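PDB 5GJO: Lysine/ornithine decarboxylase from Selenomonas ruminantium, which decarboxylates L-lysine to cadaverine and L-ornithine to putrescine with similar efficiency, using pyridoxal 5'-phosphate as cofactor. Local coordinates for residues A26-V31 / I371-P376; V197-F202 / R246-T251; L268-I273 / I285-I290. The protein carries 2 engineered substitutions. One frame throughout, in Å; residues are numbered along the deposited sequence.

Contact 1 of 3, residues A26-V31 / I371-P376; sequences ASLDKV and IFEDQP
E373 reaches the start of helix 28-41 with both carboxylate oxygens, and the two N-H groups it meets belong to consecutive residues of the first helical turn. OE2 accepts from L28 N at 2.9 Å on its syn side, 35° out of the carboxylate plane, whereas OE1 takes D29 N, also at 2.9 Å, from above that plane. A bend at chi2 (73°) turns the carboxylate back against the helix end, whose partial positive charge would probably favour its ionised form. The same N terminus has a cap of its own, S27, whose OG accepts from K30 N at 3.0 Å. The tight part lies on the strand side of this cap. There strands 23-26 and 369-371 run parallel in the mixed sheet with A26 and I371 as a bridge pair, and F372 N bonds to A26 O at 2.9 Å and 171°, nearly straight. Next to it L28 CD1 packs on I371 CG2 at 3.7 Å, and helix 57-65 adds I59 and L62 against L28. The outer side is looser and more polar: D29 is exposed, and its OD1 stands 3.6 Å from E373 OE1, two like charges close together. D29 N donates to that same OE1, which would offset part of the repulsion, while D29 OD2 is bonded to the hydroxyl of Y378 in helix 376-384.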
loop_
_atom_site.group_PDB
_atom_site.type_symbol
_atom_site.label_atom_id
_atom_site.label_comp_id
_atom_site.label_asym_id
_atom_site.label_seq_id
_atom_site.Cartn_x
_atom_site.Cartn_y
_atom_site.Cartn_z
ATOM N N ALA A 26 -20.397 -0.896 -4.176
ATOM C CA ALA A 26 -20.586 -2.311 -3.977
ATOM C C ALA A 26 -22.017 -2.750 -4.067
ATOM O O ALA A 26 -22.904 -2.168 -3.353
ATOM C CB ALA A 26 -20.058 -2.735 -2.626
ATOM N N SER A 27 -22.259 -3.820 -4.835
ATOM C CA SER A 27 -23.619 -4.384 -4.950
ATOM C C SER A 27 -23.764 -5.630 -4.072
ATOM O O SER A 27 -23.147 -6.660 -4.302
ATOM C CB SER A 27 -23.965 -4.704 -6.387
ATOM O OG SER A 27 -25.110 -5.583 -6.481
ATOM N N LEU A 28 -24.544 -5.488 -3.017
ATOM C CA LEU A 28 -24.811 -6.623 -2.109
ATOM C C LEU A 28 -25.521 -7.709 -2.875
ATOM O O LEU A 28 -25.306 -8.911 -2.624
ATOM C CB LEU A 28 -25.652 -6.152 -0.936
ATOM C CG LEU A 28 -24.961 -5.218 0.022
ATOM C CD1 LEU A 28 -25.895 -4.810 1.168
ATOM C CD2 LEU A 28 -23.606 -5.674 0.591
ATOM N N ASP A 29 -26.450 -7.333 -3.763
ATOM C CA ASP A 29 -27.173 -8.343 -4.533
ATOM C C ASP A 29 -26.205 -9.181 -5.390
ATOM O O ASP A 29 -26.393 -10.398 -5.524
ATOM C CB ASP A 29 -28.244 -7.785 -5.429
ATOM C CG ASP A 29 -29.504 -7.290 -4.665
ATOM O OD1 ASP A 29 -29.531 -7.313 -3.409
ATOM O OD2 ASP A 29 -30.382 -6.770 -5.408
ATOM N N LYS A 30 -25.137 -8.551 -5.899
ATOM C CA LYS A 30 -24.197 -9.317 -6.738
ATOM C C LYS A 30 -23.335 -10.190 -5.799
ATOM O O LYS A 30 -23.039 -11.363 -6.208
ATOM C CB LYS A 30 -23.248 -8.418 -7.555
ATOM C CG LYS A 30 -22.256 -9.171 -8.452
ATOM C CD LYS A 30 -22.864 -10.118 -9.488
ATOM C CE LYS A 30 -21.718 -10.829 -10.176
ATOM N NZ LYS A 30 -22.175 -12.038 -10.836
ATOM N N VAL A 31 -22.976 -9.704 -4.612
ATOM C CA VAL A 31 -22.267 -10.597 -3.641
ATOM C C VAL A 31 -23.133 -11.827 -3.341
ATOM O O VAL A 31 -22.700 -12.982 -3.367
ATOM C CB VAL A 31 -21.844 -9.884 -2.367
ATOM C CG1 VAL A 31 -21.264 -10.867 -1.369
ATOM C CG2 VAL A 31 -20.804 -8.789 -2.735
ATOM N N ILE A 371 -22.661 1.566 -0.525
ATOM C CA ILE A 371 -23.532 0.423 -0.695
ATOM C C ILE A 371 -24.612 0.774 -1.725
ATOM O O ILE A 371 -25.462 1.619 -1.478
ATOM C CB ILE A 371 -24.162 -0.090 0.616
ATOM C CG1 ILE A 371 -23.084 -0.349 1.680
ATOM C CG2 ILE A 371 -25.044 -1.304 0.371
ATOM C CD1 ILE A 371 -22.002 -1.302 1.183
ATOM N N PHE A 372 -24.594 0.095 -2.845
ATOM C CA PHE A 372 -25.462 0.421 -3.968
ATOM C C PHE A 372 -26.955 0.291 -3.616
ATOM O O PHE A 372 -27.780 1.147 -3.930
ATOM C CB PHE A 372 -25.168 -0.462 -5.171
ATOM C CG PHE A 372 -25.884 -0.071 -6.429
ATOM C CD1 PHE A 372 -25.745 1.187 -6.918
ATOM C CD2 PHE A 372 -26.643 -0.942 -7.097
ATOM C CE1 PHE A 372 -26.373 1.587 -8.100
ATOM C CE2 PHE A 372 -27.280 -0.567 -8.291
ATOM C CZ PHE A 372 -27.161 0.690 -8.781
ATOM N N GLU A 373 -27.274 -0.691 -2.813
ATOM C CA GLU A 373 -28.701 -0.997 -2.467
ATOM C C GLU A 373 -29.273 0.068 -1.504
ATOM O O GLU A 373 -30.514 0.116 -1.324
ATOM C CB GLU A 373 -28.831 -2.408 -1.857
ATOM C CG GLU A 373 -28.714 -3.558 -2.789
ATOM C CD GLU A 373 -27.326 -3.815 -3.283
ATOM O OE1 GLU A 373 -27.266 -4.615 -4.228
ATOM O OE2 GLU A 373 -26.334 -3.238 -2.723
ATOM N N ASP A 374 -28.429 0.930 -0.972
ATOM C CA ASP A 374 -28.901 2.033 -0.152
ATOM C C ASP A 374 -29.109 3.322 -0.960
ATOM O O ASP A 374 -29.399 4.348 -0.403
ATOM C CB ASP A 374 -27.960 2.293 1.016
ATOM C CG ASP A 374 -27.988 1.182 2.037
ATOM O OD1 ASP A 374 -28.993 0.487 2.093
ATOM O OD2 ASP A 374 -27.005 1.012 2.760
ATOM N N GLN A 375 -28.910 3.242 -2.265
ATOM C CA GLN A 375 -28.912 4.451 -3.122
ATOM C C GLN A 375 -30.147 4.445 -3.982
ATOM O O GLN A 375 -30.633 3.447 -4.302
ATOM C CB GLN A 375 -27.733 4.512 -4.119
ATOM C CG GLN A 375 -26.372 4.299 -3.438
ATOM C CD GLN A 375 -26.138 5.232 -2.297
ATOM O OE1 GLN A 375 -26.330 6.458 -2.409
ATOM N NE2 GLN A 375 -25.664 4.686 -1.199
ATOM N N PRO A 376 -30.630 5.633 -4.356
ATOM C CA PRO A 376 -31.814 5.682 -5.175
ATOM C C PRO A 376 -31.608 5.083 -6.530
ATOM O O PRO A 376 -32.549 4.619 -7.132
ATOM C CB PRO A 376 -32.106 7.179 -5.335
ATOM C CG PRO A 376 -30.902 7.914 -4.910
ATOM C CD PRO A 376 -30.207 6.990 -3.919
#

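Contact 2 of 3, residues V197-F202 / R246-T251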
loop_
_atom_site.group_PDB
_atom_site.type_symbol
_atom_site.label_atom_id
_atom_site.label_comp_id
_atom_site.label_asym_id
_atom_site.label_seq_id
_atom_site.Cartn_x
_atom_site.Cartn_y
_atom_site.Cartn_z
ATOM N N VAL A 197 -4.146 -36.227 -3.697
ATOM C CA VAL A 197 -3.108 -36.265 -2.673
ATOM C C VAL A 197 -3.677 -36.337 -1.265
ATOM O O VAL A 197 -3.265 -37.166 -0.405
ATOM C CB VAL A 197 -2.135 -35.050 -2.789
ATOM C CG1 VAL A 197 -1.155 -35.021 -1.637
ATOM C CG2 VAL A 197 -1.378 -35.111 -4.142
ATOM N N ALA A 198 -4.684 -35.500 -1.019
ATOM C CA ALA A 198 -5.308 -35.480 0.305
ATOM C C ALA A 198 -6.003 -36.830 0.622
ATOM O O ALA A 198 -5.978 -37.272 1.784
ATOM C CB ALA A 198 -6.310 -34.310 0.420
ATOM N N ARG A 199 -6.581 -37.444 -0.386
ATOM C CA ARG A 199 -7.276 -38.737 -0.257
ATOM C C ARG A 199 -6.295 -39.793 0.229
ATOM O O ARG A 199 -6.596 -40.493 1.178
ATOM C CB ARG A 199 -7.925 -39.150 -1.569
ATOM C CG ARG A 199 -8.682 -40.500 -1.532
ATOM C CD ARG A 199 -9.874 -40.469 -0.584
ATOM N NE ARG A 199 -9.604 -40.852 0.779
ATOM C CZ ARG A 199 -10.518 -40.828 1.765
ATOM N NH1 ARG A 199 -11.729 -40.313 1.543
ATOM N NH2 ARG A 199 -10.213 -41.263 3.018
ATOM N N ARG A 200 -5.119 -39.851 -0.354
ATOM C CA ARG A 200 -4.076 -40.793 0.089
ATOM C C ARG A 200 -3.693 -40.489 1.512
ATOM O O ARG A 200 -3.630 -41.411 2.353
ATOM C CB ARG A 200 -2.885 -40.828 -0.851
ATOM C CG ARG A 200 -1.771 -41.720 -0.319
ATOM C CD ARG A 200 -0.547 -41.603 -1.181
ATOM N NE ARG A 200 0.011 -40.229 -1.280
ATOM C CZ ARG A 200 0.745 -39.628 -0.369
ATOM N NH1 ARG A 200 0.975 -40.192 0.822
ATOM N NH2 ARG A 200 1.202 -38.400 -0.605
ATOM N N LEU A 201 -3.446 -39.237 1.833
ATOM C CA LEU A 201 -3.141 -38.850 3.233
ATOM C C LEU A 201 -4.211 -39.220 4.220
ATOM O O LEU A 201 -3.911 -39.736 5.296
ATOM C CB LEU A 201 -2.758 -37.391 3.348
ATOM C CG LEU A 201 -1.488 -36.994 2.604
ATOM C CD1 LEU A 201 -1.346 -35.473 2.578
ATOM C CD2 LEU A 201 -0.247 -37.581 3.241
ATOM N N PHE A 202 -5.485 -39.001 3.872
ATOM C CA PHE A 202 -6.544 -39.374 4.805
ATOM C C PHE A 202 -6.516 -40.929 5.077
ATOM O O PHE A 202 -6.690 -41.390 6.212
ATOM C CB PHE A 202 -7.892 -39.039 4.210
ATOM C CG PHE A 202 -8.433 -37.696 4.606
ATOM C CD1 PHE A 202 -7.736 -36.531 4.407
ATOM C CD2 PHE A 202 -9.686 -37.595 5.173
ATOM C CE1 PHE A 202 -8.302 -35.281 4.744
ATOM C CE2 PHE A 202 -10.247 -36.400 5.516
ATOM C CZ PHE A 202 -9.527 -35.209 5.349
ATOM N N ARG A 246 -16.515 -37.872 -5.532
ATOM C CA ARG A 246 -15.807 -39.070 -5.919
ATOM C C ARG A 246 -14.928 -39.559 -4.830
ATOM O O ARG A 246 -14.953 -40.759 -4.490
ATOM C CB ARG A 246 -14.997 -38.811 -7.158
ATOM C CG ARG A 246 -14.135 -39.980 -7.613
ATOM C CD ARG A 246 -13.053 -39.477 -8.521
ATOM N NE ARG A 246 -12.248 -40.564 -9.089
ATOM C CZ ARG A 246 -11.172 -40.372 -9.810
ATOM N NH1 ARG A 246 -10.695 -39.116 -10.016
ATOM N NH2 ARG A 246 -10.589 -41.422 -10.392
ATOM N N LEU A 247 -14.115 -38.694 -4.285
ATOM C CA LEU A 247 -13.109 -39.067 -3.282
ATOM C C LEU A 247 -13.481 -38.882 -1.860
ATOM O O LEU A 247 -12.922 -39.579 -0.986
ATOM C CB LEU A 247 -11.785 -38.280 -3.532
ATOM C CG LEU A 247 -11.192 -38.444 -4.912
ATOM C CD1 LEU A 247 -9.971 -37.542 -5.060
ATOM C CD2 LEU A 247 -10.831 -39.909 -5.249
ATOM N N PHE A 248 -14.375 -37.899 -1.509
ATOM C CA PHE A 248 -14.664 -37.534 -0.142
ATOM C C PHE A 248 -16.171 -37.535 0.101
ATOM O O PHE A 248 -16.748 -36.523 0.585
ATOM C CB PHE A 248 -14.043 -36.155 0.214
ATOM C CG PHE A 248 -12.546 -36.169 0.231
ATOM C CD1 PHE A 248 -11.861 -36.537 1.385
ATOM C CD2 PHE A 248 -11.820 -35.831 -0.913
ATOM C CE1 PHE A 248 -10.489 -36.559 1.410
ATOM C CE2 PHE A 248 -10.395 -35.895 -0.896
ATOM C CZ PHE A 248 -9.766 -36.206 0.305
ATOM N N PRO A 249 -16.836 -38.681 -0.093
ATOM C CA PRO A 249 -18.296 -38.751 0.147
ATOM C C PRO A 249 -18.723 -38.510 1.578
ATOM O O PRO A 249 -19.827 -38.017 1.851
ATOM C CB PRO A 249 -18.655 -40.207 -0.265
ATOM C CG PRO A 249 -17.401 -40.932 -0.297
ATOM C CD PRO A 249 -16.291 -39.949 -0.610
ATOM N N ASP A 250 -17.850 -38.863 2.500
ATOM C CA ASP A 250 -18.123 -38.832 3.948
ATOM C C ASP A 250 -17.252 -37.924 4.771
ATOM O O ASP A 250 -17.111 -38.062 5.997
ATOM C CB ASP A 250 -17.978 -40.295 4.464
ATOM C CG ASP A 250 -18.814 -41.292 3.674
ATOM O OD1 ASP A 250 -19.978 -41.003 3.277
ATOM O OD2 ASP A 250 -18.267 -42.358 3.395
ATOM N N THR A 251 -16.658 -36.927 4.143
ATOM C CA THR A 251 -15.839 -35.953 4.839
ATOM C C THR A 251 -16.565 -34.566 4.749
ATOM O O THR A 251 -17.239 -34.378 3.793
ATOM C CB THR A 251 -14.489 -35.945 4.120
ATOM O OG1 THR A 251 -13.799 -37.192 4.390
ATOM C CG2 THR A 251 -13.614 -34.842 4.597
HETATM O O HOH W 1 -14.786 -39.656 2.717
#
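R199 lies along the ring of F248, and its side chain can be followed outward from the helix. CB starts just beyond the CZ end of that ring, 3.9 Å from F248 CZ. With CG anti to the backbone N, bends at chi2 and chi3 carry the chain toward the end of helix 233-247. CD passes over the ring face and approaches L247 O at 3.2 Å, with L247 CB also near. The guanidinium then overhangs the CD1-CE1 edge, so that F248 CE1 lies over one of its faces, the two planes only 18° apart; NH1 stands 3.8 Å from F248 CD1. At the tip NH1 donates to L247 O at 2.9 Å and 161°, in the carbonyl plane and close to the guanidinium plane, so the bond lies flat for both groups. A water held by D250 N and T251 OG1 adds a weak bond to NH1, and NH2 forms a salt bridge with D203 one turn on. The guanidinium is thus held at two of its nitrogens, which fixes its rotation. The F248 ring also turns an edge to F202 in a T-shaped stack: F248 CE1 stands over the centre of the F202 ring, and the planes meet at 79°. T251 CG2 touches F202 CE2 at 3.8 Å. Helix 189-207 is thereby joined to the C-terminal end of helix 233-247 and the type I turn F248-T251 that leads into strand 252-255, with L215 of strand 214-216 touching A198, F248 and T251, and I177 of strand 173-178 against F202.

Contact 3 of 3, residues L268-I273 / I285-I290; sequences LVTSVI and ILDEGI
D287 holds CG between its backbone N and carbonyl carbon (chi1 63°), and T270 holds OG1 anti to its own N (chi1 177°); together these torsions bring OD1 and the hydroxyl to 2.7 Å from each other. T270 lies in, and D287 directly follows, the beta hairpin of strands 266-276 and 283-286, in which V272 and L286 form an antiparallel non-hydrogen-bonded pair. Beside that pair the backbone bonds I273 N to I285 O, at 2.8 Å and 157°, and D287 N to S271 O, at 3.0 Å, tie the strands. Just past the end of strand 283-286, D287 continues the link with its side chain: OD1 takes the T270 hydroxyl on the anti side and S271 N from above the carboxylate plane, both donors on one face. Its other oxygen, OD2, is bonded to the hydroxyl of T21, so each carboxylate oxygen has a partner in this buried place. On the sheet face of V272 and L286, V272 CG2 meets L286 CD2 at 3.9 Å. I273 and I285 also pack against V97 of the second subunit, placing this hairpin at the dimer interface. Away from the V272 and L286 side chains, D287 CB touches I273 CG2 at 3.8 Å.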
loop_
_atom_site.group_PDB
_atom_site.type_symbol
_atom_site.label_atom_id
_atom_site.label_comp_id
_atom_site.label_asym_id
_atom_site.label_seq_id
_atom_site.Cartn_x
_atom_site.Cartn_y
_atom_site.Cartn_z
ATOM N N LEU A 268 -15.300 1.169 -9.269
ATOM C CA LEU A 268 -14.719 2.441 -8.873
ATOM C C LEU A 268 -15.157 3.548 -9.762
ATOM O O LEU A 268 -15.113 3.426 -11.048
ATOM C CB LEU A 268 -13.195 2.401 -8.940
ATOM C CG LEU A 268 -12.457 3.690 -8.682
ATOM C CD1 LEU A 268 -12.518 4.080 -7.209
ATOM C CD2 LEU A 268 -10.998 3.409 -9.080
ATOM N N VAL A 269 -15.548 4.660 -9.161
ATOM C CA VAL A 269 -15.859 5.908 -9.899
ATOM C C VAL A 269 -14.826 6.969 -9.521
ATOM O O VAL A 269 -14.644 7.288 -8.322
ATOM C CB VAL A 269 -17.253 6.463 -9.587
ATOM C CG1 VAL A 269 -17.552 7.667 -10.465
ATOM C CG2 VAL A 269 -18.335 5.369 -9.841
ATOM N N THR A 270 -14.147 7.460 -10.517
ATOM C CA THR A 270 -13.054 8.412 -10.340
ATOM C C THR A 270 -13.173 9.531 -11.342
ATOM O O THR A 270 -13.591 9.297 -12.500
ATOM C CB THR A 270 -11.705 7.693 -10.276
ATOM O OG1 THR A 270 -10.650 8.648 -10.168
ATOM C CG2 THR A 270 -11.448 6.889 -11.511
ATOM N N SER A 271 -12.790 10.737 -10.949
ATOM C CA SER A 271 -12.844 11.902 -11.863
ATOM C C SER A 271 -11.483 12.216 -12.472
ATOM O O SER A 271 -10.431 12.074 -11.803
ATOM C CB SER A 271 -13.306 13.162 -11.135
ATOM O OG SER A 271 -14.623 12.996 -10.676
ATOM N N VAL A 272 -11.554 12.732 -13.690
ATOM C CA VAL A 272 -10.423 13.437 -14.335
ATOM C C VAL A 272 -10.251 14.801 -13.636
ATOM O O VAL A 272 -11.142 15.653 -13.622
ATOM C CB VAL A 272 -10.637 13.638 -15.874
ATOM C CG1 VAL A 272 -9.442 14.412 -16.523
ATOM C CG2 VAL A 272 -10.860 12.283 -16.499
ATOM N N ILE A 273 -9.119 14.954 -12.993
ATOM C CA ILE A 273 -8.781 16.199 -12.302
ATOM C C ILE A 273 -7.794 17.081 -13.081
ATOM O O ILE A 273 -7.627 18.266 -12.758
ATOM C CB ILE A 273 -8.354 16.017 -10.812
ATOM C CG1 ILE A 273 -7.140 15.128 -10.667
ATOM C CG2 ILE A 273 -9.467 15.452 -9.953
ATOM C CD1 ILE A 273 -6.581 15.167 -9.274
ATOM N N ILE A 285 -5.136 12.824 -15.580
ATOM C CA ILE A 285 -4.858 12.600 -14.172
ATOM C C ILE A 285 -6.160 12.353 -13.451
ATOM O O ILE A 285 -7.089 13.154 -13.536
ATOM C CB ILE A 285 -4.123 13.806 -13.531
ATOM C CG1 ILE A 285 -2.805 14.013 -14.261
ATOM C CG2 ILE A 285 -3.829 13.506 -12.066
ATOM C CD1 ILE A 285 -1.940 12.812 -14.377
ATOM N N LEU A 286 -6.244 11.184 -12.789
ATOM C CA LEU A 286 -7.447 10.788 -12.017
ATOM C C LEU A 286 -7.308 11.061 -10.533
ATOM O O LEU A 286 -6.215 11.216 -10.099
ATOM C CB LEU A 286 -7.738 9.274 -12.207
ATOM C CG LEU A 286 -7.843 8.857 -13.697
ATOM C CD1 LEU A 286 -8.090 7.363 -13.753
ATOM C CD2 LEU A 286 -8.978 9.618 -14.337
ATOM N N ASP A 287 -8.430 11.136 -9.795
ATOM C CA ASP A 287 -8.405 11.313 -8.391
ATOM C C ASP A 287 -8.253 10.059 -7.545
ATOM O O ASP A 287 -8.227 10.178 -6.306
ATOM C CB ASP A 287 -9.455 12.290 -7.870
ATOM C CG ASP A 287 -10.908 11.847 -8.125
ATOM O OD1 ASP A 287 -11.184 10.683 -8.474
ATOM O OD2 ASP A 287 -11.813 12.717 -7.925
ATOM N N GLU A 288 -8.027 8.941 -8.177
ATOM C CA GLU A 288 -7.641 7.703 -7.556
ATOM C C GLU A 288 -6.451 7.128 -8.289
ATOM O O GLU A 288 -6.392 7.181 -9.516
ATOM C CB GLU A 288 -8.789 6.697 -7.477
ATOM C CG GLU A 288 -8.511 5.440 -6.636
ATOM C CD GLU A 288 -8.551 5.620 -5.120
ATOM O OE1 GLU A 288 -8.455 4.586 -4.433
ATOM O OE2 GLU A 288 -8.735 6.786 -4.620
ATOM N N GLY A 289 -5.531 6.505 -7.584
ATOM C CA GLY A 289 -4.298 5.984 -8.263
ATOM C C GLY A 289 -3.690 4.753 -7.570
ATOM O O GLY A 289 -4.346 4.003 -6.781
ATOM N N ILE A 290 -2.409 4.559 -7.848
ATOM C CA ILE A 290 -1.680 3.346 -7.503
ATOM C C ILE A 290 -1.436 3.208 -6.002
ATOM O O ILE A 290 -1.202 2.085 -5.528
ATOM C CB ILE A 290 -0.387 3.261 -8.302
ATOM C CG1 ILE A 290 0.059 1.794 -8.416
ATOM C CG2 ILE A 290 0.693 4.122 -7.649
ATOM C CD1 ILE A 290 1.102 1.550 -9.449
#

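From the N terminus, the chain passes through strand 23-26 into helix 28-41, opening contact 1, and closes that loop only at 371-376, where the last helix begins. The other two contacts both fall within this long span and follow one another without crossing. Contact 2 closes a shorter loop inside the PLP-binding barrel domain, joining two of its outer helices. Contact 3 closes the shortest, a hairpin in the mixed sheet. Strand 266-276 of that hairpin also pairs with strand 23-26, so contacts 1 and 3 share one sheet, their centres about 21 Å apart. Contact 2 lies on the opposite side of the chain's centre from contact 3, about 49 Å away between centres.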